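Local coordinates for niemann-Pick type C2 protein (Camponotus japonicus, PDB 3WEB) that binds oleic acid inside an immunoglobulin-like beta-sandwich and probably carries lipid-like signal molecules in the chemical communication of worker ants, at residues E113-N116 / E120-T123. Numbering follows the deposited sequence.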
loop_
_atom_site.group_PDB
_atom_site.type_symbol
_atom_site.label_atom_id
_atom_site.label_comp_id
_atom_site.label_asym_id
_atom_site.label_seq_id
_atom_site.Cartn_x
_atom_site.Cartn_y
_atom_site.Cartn_z
ATOM N N GLU A 113 -3.603 3.255 1.389
ATOM C CA GLU A 113 -4.074 4.288 0.475
ATOM C C GLU A 113 -2.965 5.212 -0.001
ATOM O O GLU A 113 -2.028 5.512 0.736
ATOM C CB GLU A 113 -5.155 5.157 1.137
ATOM C CG GLU A 113 -6.273 4.402 1.840
ATOM C CD GLU A 113 -7.309 5.330 2.455
ATOM O OE1 GLU A 113 -7.005 6.527 2.667
ATOM O OE2 GLU A 113 -8.435 4.856 2.726
ATOM N N PHE A 114 -3.079 5.656 -1.250
ATOM C CA PHE A 114 -2.308 6.796 -1.740
ATOM C C PHE A 114 -3.298 7.927 -1.954
ATOM O O PHE A 114 -4.308 7.753 -2.640
ATOM C CB PHE A 114 -1.645 6.487 -3.092
ATOM C CG PHE A 114 -0.321 5.777 -3.004
ATOM C CD1 PHE A 114 0.159 5.248 -1.808
ATOM C CD2 PHE A 114 0.451 5.617 -4.154
ATOM C CE1 PHE A 114 1.383 4.595 -1.753
ATOM C CE2 PHE A 114 1.678 4.963 -4.104
ATOM C CZ PHE A 114 2.145 4.450 -2.903
ATOM N N ARG A 115 -3.011 9.076 -1.357
ATOM C CA ARG A 115 -3.818 10.266 -1.569
ATOM C C ARG A 115 -3.010 11.344 -2.276
ATOM O O ARG A 115 -1.774 11.389 -2.170
ATOM C CB ARG A 115 -4.345 10.794 -0.234
ATOM C CG ARG A 115 -5.246 9.810 0.491
ATOM C CD ARG A 115 -5.681 10.362 1.833
ATOM N NE ARG A 115 -6.504 9.405 2.570
ATOM C CZ ARG A 115 -7.007 9.636 3.781
ATOM N NH1 ARG A 115 -6.790 10.799 4.391
ATOM N NH2 ARG A 115 -7.732 8.706 4.387
ATOM N N ASN A 116 -3.701 12.219 -2.994
ATOM C CA ASN A 116 -3.034 13.377 -3.570
ATOM C C ASN A 116 -2.972 14.524 -2.560
ATOM O O ASN A 116 -3.403 14.389 -1.406
ATOM C CB ASN A 116 -3.695 13.812 -4.881
ATOM C CG ASN A 116 -5.106 14.350 -4.689
ATOM O OD1 ASN A 116 -5.580 14.522 -3.563
ATOM N ND2 ASN A 116 -5.778 14.623 -5.795
ATOM N N GLU A 120 -7.548 13.505 -1.663
ATOM C CA GLU A 120 -8.407 12.610 -2.444
ATOM C C GLU A 120 -7.681 11.284 -2.650
ATOM O O GLU A 120 -6.472 11.274 -2.883
ATOM C CB GLU A 120 -8.734 13.220 -3.812
ATOM C CG GLU A 120 -9.354 14.611 -3.750
ATOM C CD GLU A 120 -9.568 15.222 -5.122
ATOM O OE1 GLU A 120 -8.621 15.292 -5.929
ATOM O OE2 GLU A 120 -10.703 15.654 -5.392
ATOM N N LYS A 121 -8.415 10.175 -2.573
ATOM C CA LYS A 121 -7.809 8.844 -2.729
ATOM C C LYS A 121 -7.533 8.494 -4.187
ATOM O O LYS A 121 -8.463 8.394 -4.995
ATOM C CB LYS A 121 -8.664 7.752 -2.072
ATOM C CG LYS A 121 -8.727 7.874 -0.553
ATOM C CD LYS A 121 -9.704 6.894 0.072
ATOM C CE LYS A 121 -10.077 7.369 1.470
ATOM N NZ LYS A 121 -10.693 6.293 2.294
ATOM N N ILE A 122 -6.249 8.314 -4.498
ATOM C CA ILE A 122 -5.810 7.793 -5.796
ATOM C C ILE A 122 -6.010 6.284 -5.799
ATOM O O ILE A 122 -6.532 5.719 -6.764
ATOM C CB ILE A 122 -4.320 8.100 -6.065
ATOM C CG1 ILE A 122 -4.027 9.596 -5.883
ATOM C CG2 ILE A 122 -3.928 7.644 -7.468
ATOM C CD1 ILE A 122 -2.560 9.902 -5.644
ATOM N N THR A 123 -5.587 5.638 -4.710
ATOM C CA THR A 123 -5.758 4.192 -4.543
ATOM C C THR A 123 -6.196 3.856 -3.132
ATOM O O THR A 123 -5.846 4.564 -2.187
ATOM C CB THR A 123 -4.441 3.434 -4.793
ATOM O OG1 THR A 123 -3.444 3.904 -3.881
ATOM C CG2 THR A 123 -3.960 3.641 -6.218
#
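The N116 amide and the E120 carboxylate lie nearly coplanar, their planes 21° apart. They meet at their edges: N116 ND2 gives an in-plane bond of 2.9 Å to the anti lone pair of E120 OE1. N116 OD1 accepts from E120 N, which stands tilted from the amide plane. CG of N116 sits between its backbone N and carbonyl carbon (chi1 67°), and this brings both ends of the amide to E120. The backbone adds N116 N to E120 O. The F114 ring meets the rings of Y93 and F42 edge-to-face.

The carboxylate of E113 is shared by two cations. R115 grips OE1 side-on through NE and NH2, and OE1 lies close to the guanidinium plane. K121 NZ reaches E113 OE2 at 2.7 Å, on the syn side but 33° out of the carboxylate plane. R115 and K121 run side by side, and R115 NH2 and K121 NZ come within 4.4 Å. The carboxylate probably offsets their like charges.

I122 and T123 both face F114 in a classic beta bulge. F114 O accepts from I122 N at 2.7 Å and from T123 N at 3.2 Å. F114 N returns a bond to T123 O, with a weak one to T123 OG1. I122 CD1 packs against the backbone of R115 and N116.

The contact closes the hairpin of strands 107-116 and 121-131. K118 N also bonds N116 OD1 within the turn, and D119 pairs with R115. Strand 51-59 flanks 107-116 on its other side. F114 and T123 face strand 34-44 of the opposing sheet, with the F114 side chain about 7 Å from the bound oleic acid.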